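Local coordinates for protein inactive Zymogen C11 Protease (Parabacteroides distasonis, PDB 6MZO) that probably cleaves peptide bonds as a clostripain-like cysteine protease of family C11 once activated, and is captured here as an inactive zymogen, at residues P12-I17 against N49-T54; L159-Y164 against F193-I198; S166-A171 against L331-P336; I227-S232 against A301-A306. All coordinates share one frame; numbering follows the deposited sequence.

Contact 1 (P12-I17 against N49-T54); sequences PRTVLI and NLLIYT
Arg13, Val15 and Ile17 on one side and Asn49, Leu51 and Tyr53 on the other share a ladder of five backbone hydrogen bonds, running from Asn49 N to Arg13 O at 3.0 Å to Tyr53 N to Ile17 O at 2.9 Å. Leu16 CA adds a CA-H...O contact to Leu51 O at 3.3 Å. The ladder is that of parallel neighbours: Val15 gives its N-H to Asn49 and accepts from Leu51. One side-chain bond joins the ladder, from Asn49 ND2 to Thr14 OG1 at 3.1 Å. The hydroxyl oxygen lies in the amide plane and is also hydrogen-bonded to Tyr104 O, which fixes its rotation. Strands 14-19 and 49-54, with helix 26-43 between them, form a beta-alpha-beta unit, and that helix packs on the face carrying Ile17, Leu50 and Ile52. There the apolar contacts are closest. Leu50 CD1 is 3.9 Å from Ile17 CD1 and 4.2 Å from Val15 CB, brought over by a CG anti to the backbone N (chi1 -179°). Ile17 and Ile52 run alongside one another, with Ile52 CD1 3.9 Å from Ile17 CB. On the other face, toward helix 90-103, Leu16 CD1 rests 4.2 Å from Leu51 CB.

Contact 2 (L159-Y164 against F193-I198); sequences LFDACY and FPYQTI
Asp161 reaches from its strand to the turn at Phe193 and Pro194 and the helix start at Tyr195. Asp161 CB lies 3.3 Å from Tyr195 OH, and with CG anti to the backbone N (chi1 -169°) the carboxylate swings over to Phe193, where CG comes within 3.5 Å of ring atom CD1. OD2 then accepts two bonds. Tyr195 OH donates to OD2 at 2.6 Å, on the lone pair anti to OD1, while Phe193 N reaches OD2 at 2.9 Å from above the carboxylate plane in an almost straight bond. OD1 is hydrogen-bonded to His116 NE2. His116 and Cys163 match the His-Gly and Ala-Cys motifs of clan CD, consistent with a catalytic pair. With a leucine in place of Asp161, the Tyr195 hydroxyl and the Phe193 N-H would probably be left without their acceptor, and His116 NE2 without this partner. Next to the carboxylate, Leu159 CD2 lies over the Phe193 ring face, 3.6 Å from its centroid, a CH-pi contact, and Leu159 CD1 meets Ile198 CD1 tip to tip. Tyr195 packs against Ile36 of helix 26-43 and Val112 of strand 109-115, while Phe193 meets Phe216 of helix 209-220.

Contact 3 (S166-A171 against L331-P336); sequences SCAEVA and LSIYVP
Glu169 and Ile333 are set roughly perpendicular, the carboxylate lying across the end of the isoleucine, with OE2 3.3 Å from Ile333 CD1. The same methyl is pressed against Ala168 CB at 3.5 Å, tighter than usual for two carbons. The glutamate chain is bent at its second torsion (chi2 86°), which turns OE2 to the Tyr334 N-H, with Glu169 OE2 2.9 Å from Tyr334 N; the donor meets it on the syn side, 17° out of the carboxylate plane. Tyr347 OH is also bonded to OE2, whereas OE1 is buried and has no partner in the model. An alanine here would probably leave the Tyr334 N-H and Tyr347 OH without the carboxylate and open a gap beside Ile333 CD1. Nearer the helix start, Leu331 CD2 lies against the peptide joining Ser166 to Cys167, 3.6 Å from Cys167 N. Two backbone bonds bridge the segments on either side of the Cys167-Ser332 pair, Ser332 N to Ser166 O at 2.9 Å and Ala168 N to Ser332 O at 3.1 Å. Cys167 is the N-cap, its SG accepting from Val170 N. Helix 168-173 is thus tied to strand 332-334, with Trp352 of helix 351-357 against Ala168, Glu169 and Ile333, and Met230 of strand 226-231 against Ser166 and Leu331.

Contact 4 (I227-S232 against A301-A306); sequences ISVMKS and AVIYKA
The Tyr304 ring is met at its edge, in its plane, by Ile227 CG2, 3.9 Å from CE2. Val229 CG2 approaches the same residue obliquely, 4.2 Å from Tyr304 CB, and no atom of strand 227-231 lies squarely over either ring face. The two strands are antiparallel, and Ile227 and Ala306 form a hydrogen-bonded pair closed by Ile227 N to Ala306 O at 2.9 Å and the reverse bond. Val229 N bonds to Tyr304 O, but the return bond to Val229 O comes from Ile303 N, at 2.9 Å and with a bent angle of 142°, because the register slips by one, a beta bulge. Beyond it Lys231 N bonds to Ala301 O at 2.8 Å. Ile303, the extra residue of the bulge, lies between two partners: CG1, set between its backbone N and carbonyl carbon (chi1 62°), packs on Val229 CG1 at 3.8 Å, while CG2 goes to Lys231 CB at 3.7 Å. The lysine amine turns to Asp233 and Glu234. On the face opposite Val229 and Tyr304, Met230 SD meets Val302 CG2. Strand 302-307 ends the sheet after helix 288-301; Val229 and Tyr304 pack on Ala213 of helix 209-220, and Met230 and Val302 rest against Leu331.

In the fold
Contacts 1, 2 and 4 all reach the nine-stranded mixed sheet, contact 1 toward one end, contact 4 at the outermost strand 302-307, contact 2 at strand 155-162 between them. Centres of contacts 1 and 4 are about 23 Å apart, and contact 2 lies about 14 Å from each. Contact 3 joins helix 168-173 to strand 332-334 of a separate two-stranded sheet, its centre about 13 Å from contact 4 and 19 Å from contact 2. Contact 1 closes first along the chain; contact 4 falls between 166-171 and 331-336. Contacts 2, 3 and 4 touch one another, through Phe160 with Val170, Phe193 with Ile227, and Leu331 with Met230. Contacts 2 and 3 thus tie the region following strand 155-162, probably near the active site, to the chain after residue 330.

Contact 1 (P12-I17 against N49-T54)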
# COMPACT_ATOMS: atom_id res chain seq x y z
N PRO A 12 14.50 1.57 -18.94
CA PRO A 12 14.40 0.33 -18.22
C PRO A 12 13.04 0.29 -17.51
O PRO A 12 12.50 -0.79 -17.26
CB PRO A 12 15.56 0.41 -17.20
CG PRO A 12 16.65 1.13 -18.06
CD PRO A 12 15.80 2.25 -18.68
N ARG A 13 12.52 1.47 -17.16
CA ARG A 13 11.22 1.50 -16.47
C ARG A 13 10.53 2.85 -16.70
O ARG A 13 11.20 3.90 -16.77
CB ARG A 13 11.36 1.25 -14.97
CG ARG A 13 9.99 1.14 -14.21
CD ARG A 13 10.13 0.45 -12.82
NE ARG A 13 10.72 -0.85 -13.04
CZ ARG A 13 12.03 -1.14 -12.86
NH1 ARG A 13 12.83 -0.31 -12.20
NH2 ARG A 13 12.49 -2.28 -13.37
N THR A 14 9.20 2.83 -16.82
CA THR A 14 8.42 4.04 -16.66
C THR A 14 7.63 3.95 -15.36
O THR A 14 7.01 2.94 -15.14
CB THR A 14 7.42 4.21 -17.84
OG1 THR A 14 8.14 4.58 -19.01
CG2 THR A 14 6.37 5.22 -17.57
N VAL A 15 7.80 4.92 -14.49
CA VAL A 15 7.03 4.94 -13.22
C VAL A 15 6.03 6.12 -13.22
O VAL A 15 6.36 7.25 -13.58
CB VAL A 15 8.01 5.10 -12.04
CG1 VAL A 15 7.22 5.25 -10.68
CG2 VAL A 15 8.97 3.88 -11.91
N LEU A 16 4.80 5.81 -12.81
CA LEU A 16 3.73 6.78 -12.60
C LEU A 16 3.53 6.90 -11.08
O LEU A 16 3.36 5.88 -10.40
CB LEU A 16 2.40 6.31 -13.26
CG LEU A 16 1.17 7.12 -12.77
CD1 LEU A 16 1.32 8.57 -13.29
CD2 LEU A 16 -0.08 6.40 -13.34
N ILE A 17 3.63 8.15 -10.62
CA ILE A 17 3.25 8.46 -9.21
C ILE A 17 1.94 9.24 -9.28
O ILE A 17 1.87 10.34 -9.86
CB ILE A 17 4.38 9.25 -8.50
CG1 ILE A 17 5.75 8.56 -8.62
CG2 ILE A 17 3.87 9.53 -7.01
CD1 ILE A 17 6.88 9.25 -7.75
N ASN A 49 11.63 6.84 -17.26
CA ASN A 49 10.69 7.97 -17.37
C ASN A 49 9.91 8.13 -16.11
O ASN A 49 9.42 7.14 -15.60
CB ASN A 49 9.72 7.75 -18.53
CG ASN A 49 10.42 7.53 -19.82
OD1 ASN A 49 11.16 8.42 -20.28
ND2 ASN A 49 10.22 6.32 -20.43
N LEU A 50 9.77 9.37 -15.61
CA LEU A 50 9.01 9.58 -14.36
C LEU A 50 7.81 10.48 -14.72
O LEU A 50 8.02 11.63 -15.14
CB LEU A 50 9.86 10.26 -13.32
CG LEU A 50 9.11 10.47 -11.97
CD1 LEU A 50 8.57 9.18 -11.25
CD2 LEU A 50 10.04 11.27 -11.11
N LEU A 51 6.59 9.98 -14.50
CA LEU A 51 5.36 10.70 -14.77
C LEU A 51 4.62 10.86 -13.45
O LEU A 51 4.63 9.96 -12.60
CB LEU A 51 4.49 9.90 -15.72
CG LEU A 51 4.85 9.97 -17.23
CD1 LEU A 51 4.45 11.39 -17.70
CD2 LEU A 51 6.28 9.67 -17.57
N ILE A 52 4.02 12.05 -13.25
CA ILE A 52 3.26 12.38 -12.02
C ILE A 52 1.87 12.83 -12.40
O ILE A 52 1.71 13.61 -13.37
CB ILE A 52 3.89 13.56 -11.26
CG1 ILE A 52 5.40 13.45 -11.19
CG2 ILE A 52 3.29 13.74 -9.85
CD1 ILE A 52 5.94 12.29 -10.31
N TYR A 53 0.88 12.40 -11.63
CA TYR A 53 -0.49 12.90 -11.79
C TYR A 53 -0.85 13.53 -10.49
O TYR A 53 -0.64 12.90 -9.39
CB TYR A 53 -1.47 11.77 -12.10
CG TYR A 53 -2.91 12.20 -12.10
CD1 TYR A 53 -3.52 12.68 -13.26
CD2 TYR A 53 -3.70 12.08 -10.93
CE1 TYR A 53 -4.86 13.08 -13.27
CE2 TYR A 53 -5.02 12.50 -10.92
CZ TYR A 53 -5.58 12.97 -12.09
OH TYR A 53 -6.91 13.31 -12.05
N THR A 54 -1.33 14.76 -10.55
CA THR A 54 -1.86 15.38 -9.34
C THR A 54 -3.24 15.93 -9.56
O THR A 54 -3.63 16.28 -10.70
CB THR A 54 -0.98 16.54 -8.84
OG1 THR A 54 -0.99 17.60 -9.82
CG2 THR A 54 0.48 16.12 -8.57

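Contact 2 (L159-Y164 against F193-I198)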
# COMPACT_ATOMS: atom_id res chain seq x y z
N LEU A 159 3.77 0.56 -5.12
CA LEU A 159 4.11 1.16 -3.81
C LEU A 159 2.86 1.88 -3.32
O LEU A 159 2.41 2.83 -3.95
CB LEU A 159 5.28 2.12 -3.99
CG LEU A 159 5.91 2.76 -2.74
CD1 LEU A 159 7.16 3.58 -3.16
CD2 LEU A 159 5.01 3.71 -2.03
N PHE A 160 2.30 1.36 -2.22
CA PHE A 160 1.11 2.03 -1.64
C PHE A 160 1.55 3.03 -0.60
O PHE A 160 1.93 2.65 0.52
CB PHE A 160 0.18 0.99 -1.00
CG PHE A 160 -0.55 0.12 -1.99
CD1 PHE A 160 -1.58 0.65 -2.76
CD2 PHE A 160 -0.24 -1.24 -2.10
CE1 PHE A 160 -2.27 -0.14 -3.65
CE2 PHE A 160 -0.98 -2.05 -3.01
CZ PHE A 160 -1.98 -1.47 -3.75
N ASP A 161 1.53 4.31 -0.93
CA ASP A 161 1.84 5.33 0.05
C ASP A 161 0.52 5.73 0.66
O ASP A 161 -0.13 6.70 0.27
CB ASP A 161 2.63 6.51 -0.63
CG ASP A 161 3.20 7.47 0.41
OD1 ASP A 161 2.71 7.52 1.57
OD2 ASP A 161 4.05 8.28 0.06
N ALA A 162 0.10 4.90 1.65
CA ALA A 162 -1.30 4.89 2.10
C ALA A 162 -1.30 4.11 3.42
O ALA A 162 -0.33 3.46 3.74
CB ALA A 162 -2.23 4.20 1.07
N CYS A 163 -2.38 4.28 4.16
CA CYS A 163 -2.48 3.48 5.38
C CYS A 163 -3.00 2.08 5.16
O CYS A 163 -3.93 1.82 4.38
CB CYS A 163 -3.40 4.18 6.40
SG CYS A 163 -2.87 5.87 6.78
N TYR A 164 -2.42 1.18 5.97
CA TYR A 164 -2.91 -0.18 6.20
C TYR A 164 -2.88 -1.10 4.99
O TYR A 164 -3.56 -2.12 4.99
CB TYR A 164 -4.33 -0.14 6.77
CG TYR A 164 -4.45 0.67 8.04
CD1 TYR A 164 -3.66 0.36 9.17
CD2 TYR A 164 -5.31 1.74 8.11
CE1 TYR A 164 -3.82 1.08 10.31
CE2 TYR A 164 -5.48 2.48 9.29
CZ TYR A 164 -4.71 2.16 10.40
OH TYR A 164 -4.84 2.86 11.56
N PHE A 193 6.20 8.46 2.02
CA PHE A 193 7.51 7.86 1.77
C PHE A 193 8.61 8.92 1.58
O PHE A 193 8.34 10.09 1.22
CB PHE A 193 7.49 6.93 0.54
CG PHE A 193 7.06 5.55 0.83
CD1 PHE A 193 5.80 5.31 1.31
CD2 PHE A 193 7.96 4.48 0.61
CE1 PHE A 193 5.39 3.94 1.56
CE2 PHE A 193 7.58 3.17 0.88
CZ PHE A 193 6.29 2.90 1.32
N PRO A 194 9.87 8.53 1.82
CA PRO A 194 10.99 9.49 1.68
C PRO A 194 11.43 9.53 0.23
O PRO A 194 12.45 8.93 -0.17
CB PRO A 194 12.06 8.89 2.61
CG PRO A 194 11.83 7.36 2.49
CD PRO A 194 10.27 7.28 2.53
N TYR A 195 10.61 10.19 -0.58
CA TYR A 195 10.89 10.17 -2.02
C TYR A 195 12.27 10.70 -2.25
O TYR A 195 12.93 10.33 -3.24
CB TYR A 195 9.83 10.99 -2.83
CG TYR A 195 8.50 10.27 -2.76
CD1 TYR A 195 8.30 9.11 -3.51
CD2 TYR A 195 7.53 10.64 -1.85
CE1 TYR A 195 7.10 8.38 -3.41
CE2 TYR A 195 6.31 9.91 -1.73
CZ TYR A 195 6.14 8.76 -2.52
OH TYR A 195 5.01 8.03 -2.38
N GLN A 196 12.76 11.59 -1.37
CA GLN A 196 14.07 12.19 -1.69
C GLN A 196 15.24 11.20 -1.61
O GLN A 196 16.36 11.55 -2.07
CB GLN A 196 14.31 13.37 -0.74
CG GLN A 196 14.60 12.96 0.73
CD GLN A 196 13.39 12.54 1.56
OE1 GLN A 196 12.23 12.56 1.14
NE2 GLN A 196 13.69 12.15 2.82
N THR A 197 14.99 9.97 -1.15
CA THR A 197 16.07 9.00 -1.07
C THR A 197 15.78 7.75 -1.89
O THR A 197 16.67 6.89 -1.99
CB THR A 197 16.38 8.52 0.39
OG1 THR A 197 15.24 7.88 1.00
CG2 THR A 197 16.85 9.66 1.26
N ILE A 198 14.57 7.56 -2.41
CA ILE A 198 14.25 6.27 -3.09
C ILE A 198 14.13 6.35 -4.63
O ILE A 198 13.75 5.35 -5.29
CB ILE A 198 12.94 5.65 -2.62
CG1 ILE A 198 11.79 6.66 -2.72
CG2 ILE A 198 13.14 5.29 -1.06
CD1 ILE A 198 10.34 5.94 -2.57

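Contact 3 (S166-A171 against L331-P336)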
# COMPACT_ATOMS: atom_id res chain seq x y z
N SER A 166 -0.42 -2.94 3.71
CA SER A 166 0.28 -4.23 3.87
C SER A 166 -0.57 -5.14 4.72
O SER A 166 -0.36 -5.22 5.96
CB SER A 166 1.66 -4.07 4.57
OG SER A 166 2.56 -3.48 3.64
N CYS A 167 -1.49 -5.83 4.10
CA CYS A 167 -2.28 -6.86 4.75
C CYS A 167 -2.47 -7.97 3.78
O CYS A 167 -2.27 -7.79 2.59
CB CYS A 167 -3.63 -6.34 5.18
SG CYS A 167 -4.62 -5.71 3.77
N ALA A 168 -2.77 -9.14 4.29
CA ALA A 168 -2.88 -10.30 3.43
C ALA A 168 -3.87 -10.05 2.36
O ALA A 168 -3.70 -10.50 1.20
CB ALA A 168 -3.26 -11.52 4.21
N GLU A 169 -4.99 -9.43 2.73
CA GLU A 169 -6.06 -9.29 1.78
C GLU A 169 -5.69 -8.48 0.55
O GLU A 169 -6.10 -8.82 -0.58
CB GLU A 169 -7.27 -8.62 2.43
CG GLU A 169 -7.91 -9.41 3.62
CD GLU A 169 -7.24 -9.10 4.98
OE1 GLU A 169 -6.14 -8.55 5.02
OE2 GLU A 169 -7.87 -9.49 5.98
N VAL A 170 -4.96 -7.41 0.79
CA VAL A 170 -4.44 -6.57 -0.32
C VAL A 170 -3.34 -7.27 -1.08
O VAL A 170 -3.28 -7.27 -2.36
CB VAL A 170 -3.96 -5.17 0.23
CG1 VAL A 170 -3.07 -4.42 -0.81
CG2 VAL A 170 -5.16 -4.38 0.72
N ALA A 171 -2.35 -7.82 -0.35
CA ALA A 171 -1.27 -8.48 -1.10
C ALA A 171 -1.87 -9.61 -1.99
O ALA A 171 -1.40 -9.86 -3.16
CB ALA A 171 -0.25 -9.06 -0.12
N LEU A 331 2.47 -8.00 8.16
CA LEU A 331 1.14 -7.99 7.51
C LEU A 331 0.07 -7.81 8.59
O LEU A 331 0.14 -8.42 9.63
CB LEU A 331 0.82 -9.28 6.74
CG LEU A 331 1.61 -9.40 5.39
CD1 LEU A 331 1.31 -10.79 4.82
CD2 LEU A 331 1.12 -8.35 4.47
N SER A 332 -0.91 -6.96 8.27
CA SER A 332 -2.13 -6.88 9.07
C SER A 332 -3.14 -7.87 8.48
O SER A 332 -2.98 -8.35 7.31
CB SER A 332 -2.70 -5.45 9.02
OG SER A 332 -1.77 -4.56 9.66
N ILE A 333 -4.23 -8.09 9.24
CA ILE A 333 -5.27 -9.00 8.84
C ILE A 333 -6.58 -8.50 9.47
O ILE A 333 -6.57 -7.96 10.62
CB ILE A 333 -4.99 -10.44 9.24
CG1 ILE A 333 -5.83 -11.41 8.47
CG2 ILE A 333 -5.20 -10.67 10.80
CD1 ILE A 333 -5.43 -11.53 6.91
N TYR A 334 -7.69 -8.65 8.74
CA TYR A 334 -9.02 -8.45 9.39
C TYR A 334 -9.28 -9.58 10.38
O TYR A 334 -9.06 -10.75 10.07
CB TYR A 334 -10.17 -8.42 8.33
CG TYR A 334 -11.55 -8.21 8.98
CD1 TYR A 334 -11.80 -7.05 9.72
CD2 TYR A 334 -12.58 -9.17 8.85
CE1 TYR A 334 -13.02 -6.87 10.37
CE2 TYR A 334 -13.83 -8.96 9.47
CZ TYR A 334 -14.02 -7.81 10.21
OH TYR A 334 -15.23 -7.57 10.81
N VAL A 335 -9.85 -9.23 11.56
CA VAL A 335 -10.22 -10.26 12.53
C VAL A 335 -11.76 -10.20 12.67
O VAL A 335 -12.27 -9.26 13.26
CB VAL A 335 -9.55 -10.01 13.88
CG1 VAL A 335 -10.13 -10.98 14.95
CG2 VAL A 335 -7.99 -10.18 13.72
N PRO A 336 -12.48 -11.23 12.19
CA PRO A 336 -13.92 -11.20 12.35
C PRO A 336 -14.33 -11.17 13.85
O PRO A 336 -13.73 -11.83 14.72
CB PRO A 336 -14.39 -12.51 11.73
CG PRO A 336 -13.36 -12.68 10.54
CD PRO A 336 -12.04 -12.26 11.21

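Contact 4 (I227-S232 against A301-A306)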
# COMPACT_ATOMS: atom_id res chain seq x y z
N ILE A 227 7.09 -0.95 7.78
CA ILE A 227 7.12 -1.14 6.32
C ILE A 227 7.28 -2.64 6.05
O ILE A 227 7.80 -3.40 6.90
CB ILE A 227 8.30 -0.33 5.69
CG1 ILE A 227 8.18 -0.25 4.15
CG2 ILE A 227 9.63 -0.85 6.23
CD1 ILE A 227 7.02 0.66 3.85
N SER A 228 6.75 -3.08 4.92
CA SER A 228 6.99 -4.44 4.43
C SER A 228 6.87 -4.53 2.95
O SER A 228 6.30 -3.63 2.29
CB SER A 228 6.03 -5.43 5.06
OG SER A 228 4.68 -5.06 4.83
N VAL A 229 7.52 -5.57 2.45
CA VAL A 229 7.52 -5.84 1.02
C VAL A 229 7.07 -7.28 0.76
O VAL A 229 7.68 -8.22 1.33
CB VAL A 229 8.94 -5.72 0.45
CG1 VAL A 229 8.90 -5.98 -1.05
CG2 VAL A 229 9.50 -4.35 0.64
N MET A 230 6.07 -7.45 -0.09
CA MET A 230 5.52 -8.79 -0.34
C MET A 230 5.87 -9.23 -1.74
O MET A 230 5.79 -8.43 -2.71
CB MET A 230 3.99 -8.81 -0.11
CG MET A 230 3.53 -9.04 1.32
SD MET A 230 4.18 -7.85 2.49
CE MET A 230 3.37 -6.37 1.85
N LYS A 231 6.26 -10.51 -1.87
CA LYS A 231 6.61 -11.10 -3.15
C LYS A 231 5.37 -11.84 -3.69
O LYS A 231 4.96 -12.91 -3.19
CB LYS A 231 7.83 -12.08 -2.98
CG LYS A 231 8.38 -12.63 -4.33
CD LYS A 231 9.69 -13.36 -3.97
CE LYS A 231 10.27 -14.04 -5.21
NZ LYS A 231 9.55 -15.31 -5.37
N SER A 232 4.75 -11.26 -4.73
CA SER A 232 3.43 -11.73 -5.14
C SER A 232 3.35 -13.18 -5.57
O SER A 232 2.31 -13.85 -5.30
CB SER A 232 2.86 -10.83 -6.27
OG SER A 232 2.74 -9.50 -5.79
N ALA A 301 6.90 -15.11 1.59
CA ALA A 301 6.02 -14.05 1.06
C ALA A 301 6.41 -12.67 1.52
O ALA A 301 6.39 -11.73 0.70
CB ALA A 301 4.59 -14.30 1.43
N VAL A 302 6.82 -12.54 2.78
CA VAL A 302 7.16 -11.21 3.29
C VAL A 302 8.72 -11.13 3.23
O VAL A 302 9.44 -11.65 4.14
CB VAL A 302 6.63 -11.00 4.66
CG1 VAL A 302 7.04 -9.57 5.17
CG2 VAL A 302 5.06 -11.10 4.70
N ILE A 303 9.26 -10.55 2.16
CA ILE A 303 10.68 -10.68 1.90
C ILE A 303 11.51 -9.65 2.63
O ILE A 303 12.72 -9.87 2.80
CB ILE A 303 11.05 -10.65 0.38
CG1 ILE A 303 10.65 -9.29 -0.24
CG2 ILE A 303 10.40 -11.87 -0.27
CD1 ILE A 303 11.38 -9.09 -1.60
N TYR A 304 10.85 -8.57 3.08
CA TYR A 304 11.50 -7.58 3.92
C TYR A 304 10.45 -6.99 4.81
O TYR A 304 9.33 -6.74 4.34
CB TYR A 304 12.17 -6.49 3.06
CG TYR A 304 12.80 -5.41 3.94
CD1 TYR A 304 14.09 -5.54 4.43
CD2 TYR A 304 12.03 -4.31 4.34
CE1 TYR A 304 14.62 -4.57 5.23
CE2 TYR A 304 12.54 -3.29 5.17
CZ TYR A 304 13.83 -3.46 5.63
OH TYR A 304 14.45 -2.50 6.42
N LYS A 305 10.78 -6.78 6.09
CA LYS A 305 9.89 -6.04 6.99
C LYS A 305 10.73 -5.30 8.02
O LYS A 305 11.85 -5.71 8.38
CB LYS A 305 8.90 -6.94 7.66
CG LYS A 305 9.56 -7.89 8.72
CD LYS A 305 8.47 -8.65 9.50
CE LYS A 305 9.15 -9.49 10.58
NZ LYS A 305 9.93 -10.52 9.91
N ALA A 306 10.23 -4.16 8.46
CA ALA A 306 10.92 -3.44 9.50
C ALA A 306 9.93 -2.61 10.28
O ALA A 306 8.94 -2.12 9.75
CB ALA A 306 12.02 -2.55 8.93